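Local atomic coordinates of uncharacterized protein (Mycobacterium tuberculosis, PDB entry 3KFW), a protein that is of unknown function but, as a PaaX-like protein, probably acts as a DNA-binding transcriptional regulator. Residues A[159-164]-A[197-202]; A[113-118]-A[129-134]. All blocks are in the same frame, centred on the assembly; numbering follows the deposited sequence.

Interaction 1. Residues A[159-164]-A[197-202]; sequences WDLSGW and TDPMLP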
ATOM      1  N   TRP A 159     -12.159  14.053  -1.963  1.00 27.04           N
ATOM      2  CA  TRP A 159     -12.604  14.787  -0.751  1.00 26.54           C
ATOM      3  C   TRP A 159     -14.071  14.468  -0.380  1.00 27.34           C
ATOM      4  O   TRP A 159     -14.880  14.097  -1.261  1.00 26.78           O
ATOM      5  CB  TRP A 159     -12.508  16.271  -1.009  1.00 26.62           C
ATOM      6  CG  TRP A 159     -11.139  16.722  -1.357  1.00 26.85           C
ATOM      7  CD1 TRP A 159     -10.104  17.054  -0.474  1.00 21.62           C
ATOM      8  CD2 TRP A 159     -10.631  16.940  -2.677  1.00 25.02           C
ATOM      9  NE1 TRP A 159      -8.993  17.457  -1.197  1.00 20.58           N
ATOM     10  CE2 TRP A 159      -9.275  17.399  -2.537  1.00 24.87           C
ATOM     11  CE3 TRP A 159     -11.184  16.839  -3.954  1.00 24.00           C
ATOM     12  CZ2 TRP A 159      -8.472  17.712  -3.640  1.00 22.44           C
ATOM     13  CZ3 TRP A 159     -10.382  17.165  -5.066  1.00 23.43           C
ATOM     14  CH2 TRP A 159      -9.035  17.582  -4.891  1.00 22.93           C
ATOM     15  N   ASP A 160     -14.392  14.620   0.903  1.00 26.71           N
ATOM     16  CA  ASP A 160     -15.726  14.500   1.392  1.00 26.66           C
ATOM     17  C   ASP A 160     -16.427  15.814   1.056  1.00 27.08           C
ATOM     18  O   ASP A 160     -16.491  16.708   1.867  1.00 28.91           O
ATOM     19  CB  ASP A 160     -15.704  14.268   2.914  1.00 26.97           C
ATOM     20  CG  ASP A 160     -17.128  14.158   3.535  1.00 27.94           C
ATOM     21  OD1 ASP A 160     -18.133  14.165   2.801  1.00 27.01           O
ATOM     22  OD2 ASP A 160     -17.255  14.096   4.772  1.00 32.44           O
ATOM     23  N   LEU A 161     -16.954  15.947  -0.143  1.00 26.83           N
ATOM     24  CA  LEU A 161     -17.530  17.202  -0.551  1.00 25.85           C
ATOM     25  C   LEU A 161     -18.843  17.542   0.105  1.00 26.91           C
ATOM     26  O   LEU A 161     -19.081  18.715   0.402  1.00 26.35           O
ATOM     27  CB  LEU A 161     -17.757  17.210  -2.038  1.00 24.33           C
ATOM     28  CG  LEU A 161     -16.511  17.090  -2.871  1.00 23.29           C
ATOM     29  CD1 LEU A 161     -16.940  16.939  -4.337  1.00 19.41           C
ATOM     30  CD2 LEU A 161     -15.584  18.280  -2.662  1.00 21.13           C
ATOM     31  N   SER A 162     -19.748  16.560   0.243  1.00 27.44           N
ATOM     32  CA  SER A 162     -21.034  16.846   0.910  1.00 27.76           C
ATOM     33  C   SER A 162     -20.801  17.200   2.396  1.00 28.25           C
ATOM     34  O   SER A 162     -21.474  18.071   2.924  1.00 29.33           O
ATOM     35  CB  SER A 162     -21.985  15.689   0.789  1.00 26.38           C
ATOM     36  OG  SER A 162     -21.384  14.558   1.410  1.00 28.73           O
ATOM     37  N   GLY A 163     -19.833  16.556   3.055  1.00 28.65           N
ATOM     38  CA  GLY A 163     -19.545  16.831   4.477  1.00 28.52           C
ATOM     39  C   GLY A 163     -18.924  18.191   4.703  1.00 29.75           C
ATOM     40  O   GLY A 163     -19.093  18.792   5.778  1.00 30.22           O
ATOM     41  N   TRP A 164     -18.183  18.679   3.713  1.00 29.50           N
ATOM     42  CA  TRP A 164     -17.500  19.945   3.867  1.00 30.70           C
ATOM     43  C   TRP A 164     -18.479  21.086   3.614  1.00 30.61           C
ATOM     44  O   TRP A 164     -18.357  22.139   4.223  1.00 30.79           O
ATOM     45  CB  TRP A 164     -16.374  20.066   2.863  1.00 30.80           C
ATOM     46  CG  TRP A 164     -15.409  21.233   3.101  1.00 31.36           C
ATOM     47  CD1 TRP A 164     -14.148  21.180   3.726  1.00 26.08           C
ATOM     48  CD2 TRP A 164     -15.576  22.599   2.649  1.00 29.74           C
ATOM     49  NE1 TRP A 164     -13.573  22.458   3.710  1.00 29.04           N
ATOM     50  CE2 TRP A 164     -14.425  23.332   3.061  1.00 27.89           C
ATOM     51  CE3 TRP A 164     -16.598  23.276   1.979  1.00 31.67           C
ATOM     52  CZ2 TRP A 164     -14.277  24.680   2.796  1.00 27.52           C
ATOM     53  CZ3 TRP A 164     -16.445  24.653   1.712  1.00 30.71           C
ATOM     54  CH2 TRP A 164     -15.290  25.333   2.122  1.00 28.10           C
ATOM     55  N   THR A 197      -8.885  24.072   4.802  1.00 33.86           N
ATOM     56  CA  THR A 197      -9.075  22.753   4.225  1.00 32.96           C
ATOM     57  C   THR A 197      -9.824  22.784   2.904  1.00 32.88           C
ATOM     58  O   THR A 197     -10.140  21.722   2.373  1.00 32.76           O
ATOM     59  CB  THR A 197      -9.839  21.748   5.176  1.00 33.44           C
ATOM     60  OG1 THR A 197     -11.230  22.010   5.146  1.00 30.86           O
ATOM     61  CG2 THR A 197      -9.322  21.776   6.658  1.00 32.15           C
ATOM     62  N   ASP A 198     -10.136  23.990   2.387  1.00 32.18           N
ATOM     63  CA  ASP A 198     -10.903  24.119   1.163  1.00 29.99           C
ATOM     64  C   ASP A 198     -10.167  23.422   0.009  1.00 28.94           C
ATOM     65  O   ASP A 198      -8.974  23.709  -0.237  1.00 26.54           O
ATOM     66  CB  ASP A 198     -11.090  25.585   0.825  1.00 30.24           C
ATOM     67  CG  ASP A 198     -12.091  25.821  -0.352  1.00 32.84           C
ATOM     68  OD1 ASP A 198     -12.332  24.953  -1.242  1.00 30.81           O
ATOM     69  OD2 ASP A 198     -12.655  26.920  -0.374  1.00 36.61           O
ATOM     70  N   PRO A 199     -10.870  22.513  -0.711  1.00 27.73           N
ATOM     71  CA  PRO A 199     -10.150  21.882  -1.804  1.00 28.10           C
ATOM     72  C   PRO A 199      -9.931  22.776  -3.013  1.00 28.62           C
ATOM     73  O   PRO A 199      -9.238  22.363  -3.931  1.00 28.08           O
ATOM     74  CB  PRO A 199     -10.992  20.650  -2.133  1.00 27.71           C
ATOM     75  CG  PRO A 199     -12.313  20.933  -1.578  1.00 26.94           C
ATOM     76  CD  PRO A 199     -12.091  21.767  -0.378  1.00 27.92           C
HETATM   77  N   MSE A 200     -10.496  23.996  -3.007  1.00 30.10           N
HETATM   78  CA  MSE A 200     -10.146  25.028  -3.989  1.00 30.80           C
HETATM   79  C   MSE A 200     -10.404  24.533  -5.375  1.00 29.77           C
HETATM   80  O   MSE A 200      -9.517  24.629  -6.228  1.00 28.84           O
HETATM   81  CB  MSE A 200      -8.660  25.297  -3.891  1.00 32.14           C
HETATM   82  CG  MSE A 200      -8.318  26.692  -3.960  1.00 39.17           C
HETATM   83 SE   MSE A 200      -9.149  27.422  -2.388  1.00 56.47          SE
HETATM   84  CE  MSE A 200      -7.674  27.296  -1.126  1.00 48.31           C
ATOM     85  N   LEU A 201     -11.601  23.974  -5.586  1.00 29.21           N
ATOM     86  CA  LEU A 201     -11.915  23.281  -6.818  1.00 29.15           C
ATOM     87  C   LEU A 201     -12.212  24.293  -7.917  1.00 29.73           C
ATOM     88  O   LEU A 201     -12.779  25.347  -7.648  1.00 29.68           O
ATOM     89  CB  LEU A 201     -13.122  22.336  -6.612  1.00 29.00           C
ATOM     90  CG  LEU A 201     -12.966  21.022  -5.814  1.00 29.88           C
ATOM     91  CD1 LEU A 201     -14.262  20.289  -5.646  1.00 26.71           C
ATOM     92  CD2 LEU A 201     -11.979  20.053  -6.457  1.00 32.91           C
ATOM     93  N   PRO A 202     -11.875  23.968  -9.172  1.00 30.58           N
ATOM     94  CA  PRO A 202     -12.277  24.886 -10.238  1.00 31.11           C
ATOM     95  C   PRO A 202     -13.795  24.884 -10.458  1.00 31.85           C
ATOM     96  O   PRO A 202     -14.438  23.842 -10.264  1.00 31.76           O
ATOM     97  CB  PRO A 202     -11.619  24.275 -11.468  1.00 31.04           C
ATOM     98  CG  PRO A 202     -11.593  22.811 -11.184  1.00 30.67           C
ATOM     99  CD  PRO A 202     -11.480  22.646  -9.699  1.00 30.40           C
TER

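Interaction 2. Residues A[113-118]-A[129-134]; sequences KRFGEL and LDLDLE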
ATOM      1  N   LYS A 113      -1.036  21.537   0.813  1.00 30.33           N
ATOM      2  CA  LYS A 113      -1.073  21.901  -0.607  1.00 30.38           C
ATOM      3  C   LYS A 113      -2.380  21.447  -1.279  1.00 30.34           C
ATOM      4  O   LYS A 113      -2.495  21.480  -2.496  1.00 30.62           O
ATOM      5  CB  LYS A 113       0.088  21.229  -1.308  1.00 30.39           C
ATOM      6  CG  LYS A 113       1.405  21.740  -0.861  1.00 30.27           C
ATOM      7  CD  LYS A 113       2.497  20.987  -1.581  1.00 32.52           C
ATOM      8  CE  LYS A 113       3.878  21.445  -1.045  1.00 34.18           C
ATOM      9  NZ  LYS A 113       4.329  22.609  -1.819  1.00 33.67           N
ATOM     10  N   ARG A 114      -3.322  20.936  -0.467  1.00 30.18           N
ATOM     11  CA  ARG A 114      -4.697  20.644  -0.867  1.00 29.41           C
ATOM     12  C   ARG A 114      -4.788  19.570  -1.933  1.00 28.78           C
ATOM     13  O   ARG A 114      -5.530  19.697  -2.905  1.00 29.02           O
ATOM     14  CB  ARG A 114      -5.429  21.946  -1.213  1.00 29.67           C
ATOM     15  CG  ARG A 114      -5.227  22.917  -0.053  1.00 32.00           C
ATOM     16  CD  ARG A 114      -5.742  24.279  -0.311  1.00 37.10           C
ATOM     17  NE  ARG A 114      -5.936  24.909   0.982  1.00 38.28           N
ATOM     18  CZ  ARG A 114      -5.617  26.160   1.221  1.00 41.29           C
ATOM     19  NH1 ARG A 114      -5.081  26.884   0.239  1.00 41.07           N
ATOM     20  NH2 ARG A 114      -5.797  26.677   2.437  1.00 41.34           N
ATOM     21  N   PHE A 115      -3.989  18.518  -1.721  1.00 27.94           N
ATOM     22  CA  PHE A 115      -4.099  17.253  -2.437  1.00 27.31           C
ATOM     23  C   PHE A 115      -5.029  16.319  -1.675  1.00 27.42           C
ATOM     24  O   PHE A 115      -5.094  16.394  -0.459  1.00 26.90           O
ATOM     25  CB  PHE A 115      -2.712  16.620  -2.617  1.00 26.60           C
ATOM     26  CG  PHE A 115      -1.907  17.264  -3.725  1.00 23.10           C
ATOM     27  CD1 PHE A 115      -1.264  18.487  -3.523  1.00 20.88           C
ATOM     28  CD2 PHE A 115      -1.787  16.656  -4.949  1.00 17.98           C
ATOM     29  CE1 PHE A 115      -0.544  19.086  -4.531  1.00 18.20           C
ATOM     30  CE2 PHE A 115      -1.057  17.256  -5.963  1.00 16.95           C
ATOM     31  CZ  PHE A 115      -0.458  18.473  -5.761  1.00 16.77           C
ATOM     32  N   GLY A 116      -5.789  15.498  -2.403  1.00 27.24           N
ATOM     33  CA  GLY A 116      -6.606  14.449  -1.793  1.00 27.07           C
ATOM     34  C   GLY A 116      -5.987  13.080  -2.065  1.00 27.26           C
ATOM     35  O   GLY A 116      -5.340  12.837  -3.079  1.00 27.07           O
ATOM     36  N   GLU A 117      -6.179  12.184  -1.134  1.00 27.38           N
ATOM     37  CA  GLU A 117      -5.644  10.871  -1.259  1.00 28.05           C
ATOM     38  C   GLU A 117      -6.643   9.952  -2.002  1.00 28.81           C
ATOM     39  O   GLU A 117      -7.689   9.583  -1.436  1.00 28.20           O
ATOM     40  CB  GLU A 117      -5.315  10.344   0.145  1.00 27.20           C
ATOM     41  CG  GLU A 117      -4.702   8.974   0.161  1.00 27.92           C
ATOM     42  CD  GLU A 117      -4.150   8.652   1.498  1.00 33.23           C
ATOM     43  OE1 GLU A 117      -3.141   7.925   1.561  1.00 36.48           O
ATOM     44  OE2 GLU A 117      -4.701   9.168   2.507  1.00 35.60           O
ATOM     45  N   LEU A 118      -6.322   9.594  -3.253  1.00 29.56           N
ATOM     46  CA  LEU A 118      -7.143   8.649  -4.004  1.00 30.80           C
ATOM     47  C   LEU A 118      -7.095   7.295  -3.347  1.00 31.78           C
ATOM     48  O   LEU A 118      -8.042   6.509  -3.456  1.00 32.78           O
ATOM     49  CB  LEU A 118      -6.693   8.525  -5.462  1.00 30.87           C
ATOM     50  CG  LEU A 118      -7.458   7.514  -6.376  1.00 33.13           C
ATOM     51  CD1 LEU A 118      -9.007   7.709  -6.490  1.00 33.99           C
ATOM     52  CD2 LEU A 118      -6.846   7.462  -7.767  1.00 32.94           C
ATOM     53  N   LEU A 129      -4.280  25.238  -9.006  1.00 33.85           N
ATOM     54  CA  LEU A 129      -3.219  25.751  -8.131  1.00 35.16           C
ATOM     55  C   LEU A 129      -1.849  25.431  -8.731  1.00 36.59           C
ATOM     56  O   LEU A 129      -1.662  24.328  -9.269  1.00 36.95           O
ATOM     57  CB  LEU A 129      -3.275  25.084  -6.744  1.00 34.64           C
ATOM     58  CG  LEU A 129      -4.460  25.315  -5.807  1.00 33.86           C
ATOM     59  CD1 LEU A 129      -4.195  24.659  -4.457  1.00 28.69           C
ATOM     60  CD2 LEU A 129      -4.752  26.841  -5.667  1.00 33.64           C
ATOM     61  N   ASP A 130      -0.919  26.394  -8.623  1.00 38.20           N
ATOM     62  CA  ASP A 130       0.499  26.294  -9.038  1.00 39.84           C
ATOM     63  C   ASP A 130       1.373  25.443  -8.089  1.00 41.20           C
ATOM     64  O   ASP A 130       2.149  26.010  -7.274  1.00 41.64           O
ATOM     65  CB  ASP A 130       1.124  27.701  -9.040  1.00 39.72           C
ATOM     66  CG  ASP A 130       1.057  28.408 -10.389  1.00 40.35           C
ATOM     67  OD1 ASP A 130       1.113  29.658 -10.383  1.00 38.46           O
ATOM     68  OD2 ASP A 130       0.975  27.737 -11.446  1.00 42.44           O
ATOM     69  N   LEU A 131       1.294  24.117  -8.201  1.00 42.12           N
ATOM     70  CA  LEU A 131       2.149  23.219  -7.410  1.00 43.67           C
ATOM     71  C   LEU A 131       3.635  23.594  -7.458  1.00 44.87           C
ATOM     72  O   LEU A 131       4.260  23.608  -8.517  1.00 45.26           O
ATOM     73  CB  LEU A 131       2.003  21.760  -7.870  1.00 43.63           C
ATOM     74  CG  LEU A 131       3.077  20.737  -7.442  1.00 43.22           C
ATOM     75  CD1 LEU A 131       2.783  20.104  -6.083  1.00 40.98           C
ATOM     76  CD2 LEU A 131       3.289  19.675  -8.520  1.00 42.45           C
ATOM     77  N   ASP A 132       4.204  23.898  -6.308  1.00 45.93           N
ATOM     78  CA  ASP A 132       5.631  23.900  -6.239  1.00 47.31           C
ATOM     79  C   ASP A 132       5.998  22.842  -5.223  1.00 48.11           C
ATOM     80  O   ASP A 132       5.491  22.854  -4.100  1.00 48.48           O
ATOM     81  CB  ASP A 132       6.166  25.272  -5.853  1.00 47.35           C
ATOM     82  CG  ASP A 132       7.510  25.569  -6.503  1.00 48.57           C
ATOM     83  OD1 ASP A 132       8.420  24.711  -6.409  1.00 49.76           O
ATOM     84  OD2 ASP A 132       7.660  26.654  -7.116  1.00 48.62           O
ATOM     85  N   LEU A 133       6.849  21.904  -5.624  1.00 48.65           N
ATOM     86  CA  LEU A 133       7.279  20.854  -4.713  1.00 49.32           C
ATOM     87  C   LEU A 133       8.257  21.388  -3.663  1.00 49.73           C
ATOM     88  O   LEU A 133       9.271  21.969  -4.025  1.00 50.22           O
ATOM     89  CB  LEU A 133       7.865  19.684  -5.502  1.00 49.23           C
ATOM     90  CG  LEU A 133       6.783  18.649  -5.817  1.00 49.15           C
ATOM     91  CD1 LEU A 133       7.156  17.736  -7.021  1.00 48.11           C
ATOM     92  CD2 LEU A 133       6.472  17.867  -4.534  1.00 47.03           C
ATOM     93  N   GLU A 134       7.952  21.180  -2.377  1.00 50.17           N
ATOM     94  CA  GLU A 134       8.663  21.852  -1.270  1.00 50.66           C
ATOM     95  C   GLU A 134      10.128  21.394  -1.031  1.00 50.48           C
ATOM     96  O   GLU A 134      10.510  20.992   0.073  1.00 50.41           O
ATOM     97  CB  GLU A 134       7.794  21.925   0.025  1.00 50.75           C
ATOM     98  CG  GLU A 134       7.601  20.618   0.842  1.00 52.48           C
ATOM     99  CD  GLU A 134       8.168  20.683   2.279  1.00 55.10           C
ATOM    100  OE1 GLU A 134       9.413  20.762   2.453  1.00 54.44           O
ATOM    101  OE2 GLU A 134       7.357  20.633   3.241  1.00 56.46           O
TER

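Interaction 1. Residues A[159-164]-A[197-202]
Pro199 sets its CB over the face of the Trp159 indole, and this CH-pi contact forms the middle of the interface. The CB stands 3.7 Å from the centroid of the five-membered ring of Trp159, only 10° off the ring normal, so the carbon sits squarely over the face. The six-membered ring, farther along the same indole, meets Leu201, whose CD2 comes within 3.6 Å of Trp159 CZ3. Leu161 adds to this apolar patch from the first turn of helix 161-177: its CD2 and Leu201 CD1 approach tip to tip at 3.8 Å, and the same methyl lies more loosely beside the ring of Pro199.

The polar link across the contact is made by Trp164. With its CG anti to the backbone N (chi1 -169°), the indole is carried toward the loop, and NE1 donates to Thr197 OG1 over 2.8 Å. The acceptor lies almost exactly in the ring plane, although the bond is bent at the hydrogen (143°). Thr197 OG1 is also hydrogen-bonded to the backbone O of His194, which fixes the hydroxyl from the helix side. Asp198 passes obliquely by the benzo part of Trp164, its CA 3.8 Å from CZ2, while stacks with His194 and Trp210 hold the indole further.

Within each segment a carboxylate organises the backbone. Asp160 caps helix 161-177, OD1 accepting from Gly163 N, and its OD2 forms a salt bridge with Arg101 of the second subunit. Asp198 OD1 takes the N-H of Met200, a selenomethionine, at 2.7 Å, leaving OD2 to pair with Arg216. The arrangement thus joins an N-capped helix start to an Asx turn, in the loop that follows helix 181-195 in the PaaX-like C-terminal region.

Interaction 2. Residues A[113-118]-A[129-134]
Lys113 NZ reaches a backbone carbonyl rather than a carboxylate, donating to Asp132 O over 2.6 Å although two acidic side chains are nearby. The ammonium nitrogen lies nearly in line with the C=O bond (173°). An extended side chain spans the gap, and a final bend at chi4 (-88°) turns NZ toward the carbonyl. Glu134 crosses this end at about a right angle, its CB 4.0 Å from Lys113 NZ.

Packing contacts complete the interface. Phe115 and Leu131 also cross at roughly a right angle, with Leu131 CD1 3.6 Å from Phe115 CZ in an oblique approach. Leu129 CD1 packs more loosely near Lys113 O and Arg114 CB. Arg114, with positive phi, is the C-prime residue of the Schellman motif that ends helix 100-112; its guanidinium is held by Ala76 O and Leu196 O.

Asp132 OD1 is 6.5 Å and Glu134 OE2 6.2 Å from Lys113 NZ, so the two carboxylates would probably act only as a diffuse negative field around the ammonium group, while its directional bond is to the main chain of the loop.

Interaction 2 closes before interaction 1 opens along the chain, yet their centres lie only 14 Å apart and the two are in direct contact. Trp159, which carries Pro199 in interaction 1, also lies against the backbone of 113-118, with CZ2 3.6 Å from Arg114 O and 3.7 Å from Gly116 N. Arg114 runs beside the 197-202 loop, its CD 3.3 Å from Asp198 O and its guanidinium near the selenomethionine Met200. Arg125, on strand 122-126, hydrogen-bonds to Arg114 O through NE and makes a weak hydrogen bond to Pro199 O. Where they touch, the Cas2-like region packs against Trp159, just before helix 161-177, and the loop after helix 181-195.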